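Local atomic coordinates of outer membrane lipoprotein carrier protein LolA (Thermus thermophilus, PDB entry 2YZY), a protein that has no experimentally established function but probably ferries lipoproteins or similar lipidated cargo across the periplasm to the outer membrane, as LolA does. Residues E16-T21 against A153-L158; Q24-G29 against V175-R180; Q49-R54 against I70-V75; A130-G135 against A145-I150. All blocks are in the same frame, centred on the assembly; numbering follows the deposited sequence.

Contact 1: E16-T21 against A153-L158; sequences EKNLST and ADPRPL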
# COMPACT_ATOMS: atom_id res chain seq x y z
N GLU A 16 -9.32 -4.66 -8.59
CA GLU A 16 -10.29 -3.84 -7.88
C GLU A 16 -11.53 -4.64 -7.50
O GLU A 16 -12.00 -4.56 -6.36
CB GLU A 16 -10.69 -2.64 -8.73
CG GLU A 16 -11.58 -1.64 -8.01
CD GLU A 16 -11.73 -0.33 -8.77
OE1 GLU A 16 -12.29 -0.35 -9.88
OE2 GLU A 16 -11.28 0.71 -8.25
N LYS A 17 -12.04 -5.42 -8.44
CA LYS A 17 -13.22 -6.23 -8.17
C LYS A 17 -12.91 -7.36 -7.20
O LYS A 17 -13.71 -7.69 -6.33
CB LYS A 17 -13.77 -6.84 -9.47
CG LYS A 17 -14.73 -5.95 -10.26
CD LYS A 17 -14.03 -4.82 -11.01
CE LYS A 17 -13.73 -3.63 -10.12
NZ LYS A 17 -13.15 -2.51 -10.90
N ASN A 18 -11.72 -7.94 -7.34
CA ASN A 18 -11.29 -9.05 -6.49
C ASN A 18 -11.00 -8.65 -5.05
O ASN A 18 -11.01 -9.50 -4.16
CB ASN A 18 -10.06 -9.72 -7.11
CG ASN A 18 -9.71 -11.04 -6.43
OD1 ASN A 18 -10.57 -11.91 -6.27
ND2 ASN A 18 -8.45 -11.19 -6.05
N LEU A 19 -10.75 -7.37 -4.82
CA LEU A 19 -10.46 -6.88 -3.48
C LEU A 19 -11.55 -5.94 -2.98
O LEU A 19 -11.26 -4.94 -2.30
CB LEU A 19 -9.11 -6.15 -3.45
CG LEU A 19 -7.87 -7.01 -3.75
CD1 LEU A 19 -6.63 -6.13 -3.72
CD2 LEU A 19 -7.77 -8.12 -2.72
N SER A 20 -12.79 -6.26 -3.30
CA SER A 20 -13.93 -5.44 -2.89
C SER A 20 -14.41 -5.77 -1.48
O SER A 20 -15.25 -5.05 -0.92
CB SER A 20 -15.08 -5.61 -3.89
OG SER A 20 -15.51 -6.96 -3.96
N THR A 21 -13.89 -6.85 -0.91
CA THR A 21 -14.25 -7.25 0.45
C THR A 21 -13.06 -6.92 1.36
O THR A 21 -11.95 -6.70 0.89
CB THR A 21 -14.56 -8.76 0.53
OG1 THR A 21 -13.46 -9.51 -0.00
CG2 THR A 21 -15.83 -9.09 -0.24
N ALA A 153 -3.61 -15.97 -10.25
CA ALA A 153 -4.65 -16.83 -9.69
C ALA A 153 -5.65 -16.12 -8.79
O ALA A 153 -6.83 -16.46 -8.78
CB ALA A 153 -4.00 -17.99 -8.94
N ASP A 154 -5.17 -15.14 -8.03
CA ASP A 154 -6.01 -14.37 -7.12
C ASP A 154 -5.53 -12.93 -7.26
O ASP A 154 -4.75 -12.45 -6.44
CB ASP A 154 -5.84 -14.88 -5.69
CG ASP A 154 -6.70 -14.14 -4.68
OD1 ASP A 154 -7.84 -13.78 -5.03
OD2 ASP A 154 -6.24 -13.93 -3.54
N PRO A 155 -5.98 -12.23 -8.31
CA PRO A 155 -5.63 -10.85 -8.64
C PRO A 155 -5.46 -9.88 -7.47
O PRO A 155 -6.44 -9.40 -6.90
CB PRO A 155 -6.74 -10.43 -9.59
CG PRO A 155 -7.01 -11.69 -10.33
CD PRO A 155 -7.04 -12.72 -9.22
N ARG A 156 -4.20 -9.60 -7.14
CA ARG A 156 -3.85 -8.68 -6.07
C ARG A 156 -2.38 -8.34 -6.23
O ARG A 156 -1.61 -9.12 -6.80
CB ARG A 156 -4.11 -9.32 -4.70
CG ARG A 156 -3.24 -10.51 -4.35
CD ARG A 156 -3.77 -11.20 -3.09
NE ARG A 156 -2.95 -12.33 -2.67
CZ ARG A 156 -1.75 -12.22 -2.10
NH1 ARG A 156 -1.23 -11.02 -1.86
NH2 ARG A 156 -1.08 -13.31 -1.75
N PRO A 157 -1.96 -7.16 -5.74
CA PRO A 157 -0.56 -6.73 -5.86
C PRO A 157 0.38 -7.54 -4.99
O PRO A 157 0.06 -7.90 -3.85
CB PRO A 157 -0.60 -5.26 -5.42
CG PRO A 157 -2.06 -4.87 -5.58
CD PRO A 157 -2.78 -6.10 -5.13
N LEU A 158 1.56 -7.84 -5.53
CA LEU A 158 2.55 -8.59 -4.78
C LEU A 158 3.82 -7.79 -4.57
O LEU A 158 4.55 -8.01 -3.60
CB LEU A 158 2.92 -9.88 -5.53
CG LEU A 158 1.88 -10.98 -5.66
CD1 LEU A 158 2.44 -12.11 -6.50
CD2 LEU A 158 1.49 -11.48 -4.27
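N18, in the last turn of helix 7-18, pins its side-chain amide to the loop that leads into strand 156-163. Its ND2 spends both hydrogens there: one on D154 OD1, 2.8 Å from ND2 and nearly straight at 169°, the other on the backbone O of P155, also 2.8 Å from N18 ND2. Both acceptors lie close to the plane of the amide, yet each is met from above its own plane, and the D154 carboxylate stands almost perpendicular (89°) to the amide. With CG anti to the backbone N (chi1 -169°), the amide reaches out to the loop, ND2 coming within 3.8 Å of P155 CD. That double grip is the tight part. The apolar part is looser: L19, the first residue to leave the helical conformation, brings its CD1 up to the P157 ring, 4.1 Å from CD. The exposed outer side of the helix end, with E16, K17 and S20, takes no part. A leucine in place of N18 would probably rob D154 OD1 and P155 O of their shared donor, leaving the direct contact to L19 and the polar link to R180. R180 of strand 169-180 forms a salt bridge with D154 OD1 and a hydrogen bond with N18 O, the kind of positive partner a helix C-terminus attracts; the junction of helix and sheet is thus polar and charge-assisted, and D154 is probably ionised.

Contact 2: Q24-G29 against V175-R180; sequences QATVQG and VVEFKR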
# COMPACT_ATOMS: atom_id res chain seq x y z
N GLN A 24 -6.41 -7.58 4.75
CA GLN A 24 -5.28 -7.00 5.44
C GLN A 24 -4.03 -7.66 4.89
O GLN A 24 -4.09 -8.74 4.28
CB GLN A 24 -5.40 -7.18 6.96
CG GLN A 24 -5.69 -8.58 7.47
CD GLN A 24 -6.10 -8.56 8.95
OE1 GLN A 24 -7.00 -7.83 9.35
NE2 GLN A 24 -5.43 -9.38 9.76
N ALA A 25 -2.89 -6.99 5.06
CA ALA A 25 -1.64 -7.50 4.54
C ALA A 25 -0.44 -6.93 5.27
O ALA A 25 -0.57 -6.01 6.09
CB ALA A 25 -1.53 -7.17 3.05
N THR A 26 0.72 -7.50 4.98
CA THR A 26 1.97 -7.05 5.56
C THR A 26 2.83 -6.59 4.39
O THR A 26 3.00 -7.33 3.42
CB THR A 26 2.68 -8.18 6.30
OG1 THR A 26 1.84 -8.64 7.36
CG2 THR A 26 4.02 -7.70 6.87
N VAL A 27 3.35 -5.37 4.48
CA VAL A 27 4.20 -4.83 3.43
C VAL A 27 5.60 -4.68 3.98
O VAL A 27 5.80 -4.12 5.06
CB VAL A 27 3.68 -3.46 2.93
CG1 VAL A 27 4.63 -2.89 1.89
CG2 VAL A 27 2.28 -3.61 2.33
N GLN A 28 6.58 -5.20 3.25
CA GLN A 28 7.97 -5.13 3.68
C GLN A 28 8.86 -4.83 2.49
O GLN A 28 8.64 -5.33 1.39
CB GLN A 28 8.39 -6.46 4.30
CG GLN A 28 9.86 -6.52 4.71
CD GLN A 28 10.22 -7.84 5.36
OE1 GLN A 28 9.99 -8.91 4.80
NE2 GLN A 28 10.81 -7.77 6.55
N GLY A 29 9.87 -4.00 2.71
CA GLY A 29 10.77 -3.68 1.61
C GLY A 29 11.83 -2.68 2.02
O GLY A 29 12.06 -2.44 3.20
N VAL A 175 4.39 -7.34 -0.86
CA VAL A 175 3.25 -7.68 -0.02
C VAL A 175 3.60 -9.11 0.39
O VAL A 175 3.32 -10.06 -0.36
CB VAL A 175 1.92 -7.64 -0.80
CG1 VAL A 175 0.76 -8.01 0.12
CG2 VAL A 175 1.71 -6.26 -1.39
N VAL A 176 4.21 -9.26 1.56
CA VAL A 176 4.66 -10.57 2.04
C VAL A 176 3.64 -11.45 2.75
O VAL A 176 3.86 -12.65 2.89
CB VAL A 176 5.90 -10.42 2.94
CG1 VAL A 176 7.05 -9.83 2.14
CG2 VAL A 176 5.59 -9.53 4.13
N GLU A 177 2.54 -10.86 3.21
CA GLU A 177 1.47 -11.61 3.87
C GLU A 177 0.17 -10.95 3.44
O GLU A 177 0.12 -9.74 3.24
CB GLU A 177 1.60 -11.56 5.40
CG GLU A 177 2.88 -12.20 5.92
CD GLU A 177 2.97 -12.22 7.44
OE1 GLU A 177 2.68 -11.18 8.07
OE2 GLU A 177 3.35 -13.27 8.00
N PHE A 178 -0.88 -11.76 3.30
CA PHE A 178 -2.18 -11.27 2.86
C PHE A 178 -3.27 -12.18 3.40
O PHE A 178 -3.09 -13.39 3.48
CB PHE A 178 -2.26 -11.26 1.33
CG PHE A 178 -3.62 -10.90 0.79
CD1 PHE A 178 -4.00 -9.56 0.64
CD2 PHE A 178 -4.54 -11.89 0.45
CE1 PHE A 178 -5.26 -9.22 0.15
CE2 PHE A 178 -5.81 -11.56 -0.04
CZ PHE A 178 -6.17 -10.22 -0.19
N LYS A 179 -4.40 -11.59 3.75
CA LYS A 179 -5.52 -12.36 4.28
C LYS A 179 -6.83 -11.61 4.12
O LYS A 179 -6.91 -10.42 4.40
CB LYS A 179 -5.27 -12.64 5.77
CG LYS A 179 -6.49 -13.11 6.55
CD LYS A 179 -6.18 -13.17 8.04
CE LYS A 179 -7.42 -13.52 8.85
NZ LYS A 179 -7.99 -14.83 8.45
N ARG A 180 -7.86 -12.31 3.64
CA ARG A 180 -9.17 -11.70 3.53
C ARG A 180 -9.75 -11.86 4.93
O ARG A 180 -9.52 -12.88 5.58
CB ARG A 180 -10.04 -12.43 2.50
CG ARG A 180 -9.65 -12.12 1.06
CD ARG A 180 -10.76 -12.50 0.09
NE ARG A 180 -10.49 -12.02 -1.26
CZ ARG A 180 -9.52 -12.48 -2.05
NH1 ARG A 180 -8.73 -13.46 -1.62
NH2 ARG A 180 -9.35 -11.97 -3.26
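The F178 ring has A25 CB at its edge, near the ring plane and 4.2 Å from F178 CD1, and R180 NH1 also lies at an edge, in plane. The Q24 carbonyl approaches obliquely, its O 3.7 Å from F178 CD1. On the same side of the strands A25 CB touches V175 CG1 at 3.8 Å, and L19 and R156 also pack on F178. A second flat group, the E177 carboxylate, takes the hydrogen of T26 OG1 on the anti lone pair of OE1 over 2.8 Å, the two side chains lying alongside. With OG1 anti to the carbonyl carbon of T26 (chi1 -61°), CG2 is left to meet V176 CG2 at 3.6 Å. The strands run antiparallel at 175°, with a classic beta bulge in segment 175-180: V176 and E177 together stand opposite the single residue T26, which gives its N-H to E177 O and takes that of V176 on its own O, the latter bond bent to 130°. Beyond the bulge Q24 and K179 form a regular hydrogen-bonded pair. Strand 23-30 pairs on its other edge with strand 39-47, A25 bonding to V44 and V27 to A42. The side chain of Q24 is about 3 Å from a bound methylpentanediol, probably from the crystallisation liquor.

Contact 3: Q49-R54 against I70-V75; sequences QARLFR and ITEKEV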
# COMPACT_ATOMS: atom_id res chain seq x y z
N GLN A 49 -16.00 -1.27 1.30
CA GLN A 49 -17.38 -0.79 1.34
C GLN A 49 -17.55 0.51 2.14
O GLN A 49 -18.44 1.31 1.85
CB GLN A 49 -18.30 -1.88 1.91
CG GLN A 49 -19.77 -1.52 1.85
CD GLN A 49 -20.66 -2.74 2.04
OE1 GLN A 49 -20.58 -3.43 3.06
NE2 GLN A 49 -21.52 -3.00 1.06
N ALA A 50 -16.68 0.72 3.13
CA ALA A 50 -16.75 1.92 3.95
C ALA A 50 -15.72 2.95 3.50
O ALA A 50 -15.59 4.03 4.09
CB ALA A 50 -16.52 1.57 5.42
N ARG A 51 -14.98 2.63 2.44
CA ARG A 51 -13.94 3.51 1.92
C ARG A 51 -12.95 3.87 3.01
O ARG A 51 -12.52 5.01 3.13
CB ARG A 51 -14.56 4.79 1.33
CG ARG A 51 -15.34 4.59 0.04
CD ARG A 51 -15.65 5.93 -0.61
NE ARG A 51 -16.29 5.77 -1.91
CZ ARG A 51 -17.51 5.28 -2.09
NH1 ARG A 51 -18.23 4.88 -1.05
NH2 ARG A 51 -18.02 5.18 -3.31
N LEU A 52 -12.58 2.87 3.81
CA LEU A 52 -11.64 3.05 4.91
C LEU A 52 -10.37 2.25 4.65
O LEU A 52 -10.42 1.10 4.21
CB LEU A 52 -12.25 2.60 6.23
CG LEU A 52 -13.42 3.38 6.82
CD1 LEU A 52 -13.76 2.79 8.19
CD2 LEU A 52 -13.06 4.85 6.96
N PHE A 53 -9.22 2.86 4.95
CA PHE A 53 -7.92 2.23 4.74
C PHE A 53 -7.04 2.63 5.92
O PHE A 53 -7.09 3.77 6.37
CB PHE A 53 -7.32 2.76 3.44
CG PHE A 53 -6.17 1.95 2.90
CD1 PHE A 53 -6.39 0.68 2.38
CD2 PHE A 53 -4.89 2.49 2.86
CE1 PHE A 53 -5.34 -0.04 1.81
CE2 PHE A 53 -3.83 1.77 2.30
CZ PHE A 53 -4.06 0.51 1.78
N ARG A 54 -6.25 1.70 6.44
CA ARG A 54 -5.37 2.01 7.57
C ARG A 54 -4.01 1.35 7.36
O ARG A 54 -3.94 0.19 6.96
CB ARG A 54 -5.98 1.52 8.89
CG ARG A 54 -5.15 1.89 10.15
CD ARG A 54 -5.87 1.42 11.42
NE ARG A 54 -5.09 1.65 12.64
CZ ARG A 54 -5.41 2.52 13.59
NH1 ARG A 54 -6.50 3.28 13.47
NH2 ARG A 54 -4.66 2.61 14.68
N ILE A 70 -7.13 6.50 6.24
CA ILE A 70 -7.63 7.22 5.08
C ILE A 70 -9.12 6.97 4.89
O ILE A 70 -9.59 5.84 4.97
CB ILE A 70 -6.89 6.80 3.79
CG1 ILE A 70 -5.38 7.05 3.96
CG2 ILE A 70 -7.41 7.61 2.60
CD1 ILE A 70 -4.55 6.51 2.82
N THR A 71 -9.85 8.06 4.67
CA THR A 71 -11.29 7.98 4.43
C THR A 71 -11.54 8.76 3.16
O THR A 71 -10.62 9.36 2.60
CB THR A 71 -12.09 8.62 5.58
OG1 THR A 71 -11.81 10.02 5.64
CG2 THR A 71 -11.72 7.97 6.91
N GLU A 72 -12.78 8.76 2.68
CA GLU A 72 -13.10 9.49 1.47
C GLU A 72 -12.98 10.99 1.74
O GLU A 72 -12.61 11.77 0.86
CB GLU A 72 -14.52 9.18 1.00
CG GLU A 72 -15.61 9.68 1.93
CD GLU A 72 -16.99 9.65 1.29
OE1 GLU A 72 -17.97 10.04 1.97
OE2 GLU A 72 -17.09 9.25 0.12
N LYS A 73 -13.27 11.37 2.98
CA LYS A 73 -13.23 12.77 3.38
C LYS A 73 -11.87 13.30 3.84
O LYS A 73 -11.43 14.35 3.38
CB LYS A 73 -14.26 13.02 4.49
CG LYS A 73 -14.32 14.46 4.97
CD LYS A 73 -15.34 14.63 6.09
CE LYS A 73 -15.41 16.08 6.55
NZ LYS A 73 -14.08 16.57 7.02
N GLU A 74 -11.20 12.58 4.73
CA GLU A 74 -9.92 13.06 5.21
C GLU A 74 -8.89 11.99 5.53
O GLU A 74 -9.17 10.79 5.48
CB GLU A 74 -10.13 13.94 6.44
CG GLU A 74 -10.58 13.20 7.69
CD GLU A 74 -11.33 14.09 8.66
OE1 GLU A 74 -10.95 15.28 8.80
OE2 GLU A 74 -12.30 13.61 9.28
N VAL A 75 -7.68 12.44 5.85
CA VAL A 75 -6.57 11.57 6.17
C VAL A 75 -6.03 11.88 7.56
O VAL A 75 -5.84 13.04 7.91
CB VAL A 75 -5.42 11.74 5.15
CG1 VAL A 75 -4.21 10.93 5.58
CG2 VAL A 75 -5.89 11.30 3.77
O HOH W 1 -14.86 6.94 4.12
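I70 N donates to F53 O across 2.7 Å in an almost straight bond (175°), and F53 N returns one to I70 O at 3.0 Å. This antiparallel hydrogen-bonded pair joins the start of strand 52-59 to the end of strand 67-70. The two side chains lie alongside, F53 CD2 4.0 Å from I70 CD1. One residue on, T71 turns away into a tight loop, and its OG1 sits between the backbone N and the carbonyl carbon (chi1 64°). From there OG1 donates to E74 O at 2.8 Å, the same oxygen that T71 N holds, while CG2 presses on L52 CD2 at 3.4 Å, closer than usual van der Waals contact. With an alanine here, E74 O would probably lose one of these two donors and a gap is likely to open beside L52 CD2. At the outer end, a water accepts from E72 N and donates to A50 O, bridging the segments. R51 and E72 probably attract each other only weakly: the carboxylate OE2 is 4.1 Å from R51 NE and well out of the guanidinium plane. A G1 beta bulge, R51 and L52 set opposite L47, lies where strands 39-47 and 52-59 meet. Strand 52-59 is therefore flanked by 39-47, whose V44 and A46 pack on F53, and by 67-70, while R54 reaches the backbone oxygens of L188 and R190 at and just beyond helix 185-188.

Contact 4: A130-G135 against A145-I150; sequences AWKLVG and AMELYI. With MPD ((4S)-2-methyl-2,4-pentanediol), chain C.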
# COMPACT_ATOMS: atom_id res chain seq x y z
N ALA A 130 2.61 -14.51 -11.96
CA ALA A 130 2.15 -13.14 -11.81
C ALA A 130 2.36 -12.35 -13.09
O ALA A 130 3.20 -12.70 -13.92
CB ALA A 130 2.89 -12.47 -10.66
N TRP A 131 1.58 -11.28 -13.24
CA TRP A 131 1.71 -10.40 -14.38
C TRP A 131 2.69 -9.31 -13.98
O TRP A 131 2.64 -8.82 -12.84
CB TRP A 131 0.38 -9.72 -14.72
CG TRP A 131 -0.65 -10.61 -15.33
CD1 TRP A 131 -0.58 -11.23 -16.55
CD2 TRP A 131 -1.94 -10.92 -14.80
NE1 TRP A 131 -1.75 -11.91 -16.80
CE2 TRP A 131 -2.60 -11.74 -15.75
CE3 TRP A 131 -2.60 -10.59 -13.61
CZ2 TRP A 131 -3.90 -12.22 -15.54
CZ3 TRP A 131 -3.90 -11.08 -13.41
CH2 TRP A 131 -4.53 -11.89 -14.37
N LYS A 132 3.58 -8.93 -14.89
CA LYS A 132 4.52 -7.86 -14.62
C LYS A 132 4.08 -6.65 -15.44
O LYS A 132 4.11 -6.68 -16.67
CB LYS A 132 5.95 -8.24 -15.03
CG LYS A 132 6.96 -7.10 -14.85
CD LYS A 132 8.31 -7.42 -15.48
CE LYS A 132 9.28 -6.24 -15.34
NZ LYS A 132 10.46 -6.38 -16.26
N LEU A 133 3.65 -5.59 -14.75
CA LEU A 133 3.23 -4.38 -15.43
C LEU A 133 4.36 -3.37 -15.32
O LEU A 133 5.04 -3.30 -14.29
CB LEU A 133 1.96 -3.81 -14.78
CG LEU A 133 0.73 -4.71 -14.66
CD1 LEU A 133 -0.40 -3.92 -14.03
CD2 LEU A 133 0.32 -5.23 -16.03
N VAL A 134 4.57 -2.59 -16.37
CA VAL A 134 5.63 -1.59 -16.37
C VAL A 134 5.09 -0.27 -16.89
O VAL A 134 4.18 -0.23 -17.71
CB VAL A 134 6.83 -2.05 -17.24
CG1 VAL A 134 7.45 -3.29 -16.64
CG2 VAL A 134 6.37 -2.33 -18.66
N GLY A 135 5.66 0.83 -16.39
CA GLY A 135 5.21 2.14 -16.82
C GLY A 135 6.23 3.22 -16.55
O GLY A 135 6.97 3.16 -15.57
N ALA A 145 10.45 5.25 -13.57
CA ALA A 145 9.58 4.16 -13.98
C ALA A 145 9.28 3.23 -12.82
O ALA A 145 9.90 3.31 -11.76
CB ALA A 145 10.25 3.37 -15.11
N MET A 146 8.30 2.35 -13.02
CA MET A 146 7.93 1.41 -11.97
C MET A 146 7.52 0.06 -12.52
O MET A 146 7.15 -0.07 -13.69
CB MET A 146 6.78 1.98 -11.13
CG MET A 146 5.44 1.97 -11.83
SD MET A 146 4.09 2.52 -10.77
CE MET A 146 3.79 1.06 -9.80
N GLU A 147 7.59 -0.94 -11.65
CA GLU A 147 7.19 -2.30 -11.98
C GLU A 147 6.12 -2.64 -10.96
O GLU A 147 6.28 -2.37 -9.77
CB GLU A 147 8.37 -3.27 -11.83
CG GLU A 147 9.56 -2.95 -12.72
CD GLU A 147 10.76 -3.84 -12.45
OE1 GLU A 147 10.72 -4.64 -11.48
OE2 GLU A 147 11.75 -3.75 -13.20
N LEU A 148 5.01 -3.21 -11.43
CA LEU A 148 3.92 -3.62 -10.56
C LEU A 148 3.63 -5.08 -10.87
O LEU A 148 3.32 -5.43 -12.01
CB LEU A 148 2.67 -2.77 -10.81
CG LEU A 148 1.41 -3.18 -10.03
CD1 LEU A 148 1.69 -3.17 -8.53
CD2 LEU A 148 0.26 -2.24 -10.36
N TYR A 149 3.75 -5.94 -9.86
CA TYR A 149 3.51 -7.37 -10.02
C TYR A 149 2.17 -7.76 -9.42
O TYR A 149 1.89 -7.47 -8.26
CB TYR A 149 4.65 -8.14 -9.36
CG TYR A 149 5.99 -7.87 -9.99
CD1 TYR A 149 6.45 -8.64 -11.06
CD2 TYR A 149 6.79 -6.81 -9.56
CE1 TYR A 149 7.67 -8.36 -11.68
CE2 TYR A 149 8.01 -6.52 -10.17
CZ TYR A 149 8.44 -7.30 -11.23
OH TYR A 149 9.64 -7.03 -11.84
N ILE A 150 1.35 -8.42 -10.24
CA ILE A 150 0.01 -8.84 -9.84
C ILE A 150 -0.15 -10.36 -9.92
O ILE A 150 0.07 -10.96 -10.98
CB ILE A 150 -1.06 -8.20 -10.75
CG1 ILE A 150 -0.91 -6.67 -10.76
CG2 ILE A 150 -2.46 -8.63 -10.30
CD1 ILE A 150 -1.09 -6.01 -9.40
C1 MPD C . 13.35 -2.22 -16.15
C2 MPD C . 11.91 -2.58 -16.51
O2 MPD C . 11.52 -3.78 -15.84
CM MPD C . 10.98 -1.43 -16.10
C3 MPD C . 11.79 -2.80 -18.02
C4 MPD C . 12.52 -3.86 -18.85
O4 MPD C . 11.99 -5.15 -18.56
C5 MPD C . 12.35 -3.55 -20.34
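K132 and Y149 are brought side by side by different first torsions: CG of K132 is anti to its own N (chi1 176°), the chain extended beyond, whereas CG of Y149 lies beside its N (chi1 -62°). K132 CG rests 3.5 Å from Y149 CE1. Both stand on one side of the beta hairpin of strands 128-136 and 145-151, whose antiparallel ladder carries paired backbone bonds at W131 with I150, L133 with L148 and G135 with M146. The reverse side is apolar. I150 CG2 meets the edge of the W131 indole in its plane, 3.8 Å from CE3, and L133 CD1 is 4.1 Å from L148 CD2; I11 of helix 7-18 touches W131, L133 and I150, covering that end of the face. On the polar side K132 and E147 stop short of a salt bridge. A methylpentanediol, probably from the crystallisation liquor, fills in: K132 NZ donates to its O2 at 2.8 Å and O4 at 3.0 Å, and O2 donates a hydrogen bond to E147 OE2 at 2.7 Å. E120 of neighbouring strand 116-125 forms a salt bridge with K132 NZ. The other carboxylate oxygen, E147 OE1, receives Y149 OH over 2.6 Å from 61° above the carboxylate plane.

Contact 1 joins contacts 2 and 4. Its L158 probably bonds to both neighbours, L158 N to Y149 O of contact 4 and L158 O to V175 N of contact 2, each at 2.8 Å, so strand 156-163 lies between the two; D154 OD1 to R180 NH2, at 2.9 Å, is a second link between contacts 1 and 2. The centre of contact 1 lies about 13 Å from that of contact 2 and about 15 Å from that of contact 4. Contact 3 touches none of them and sits about 26 Å, centre to centre, from contact 4, across the middle of the chain. Together they sample a long antiparallel, curved array consistent with the LolA-type half-barrel, with helix 7-18 over one end. The two methylpentanediol sites mentioned, at contacts 2 and 4, establish no cargo site.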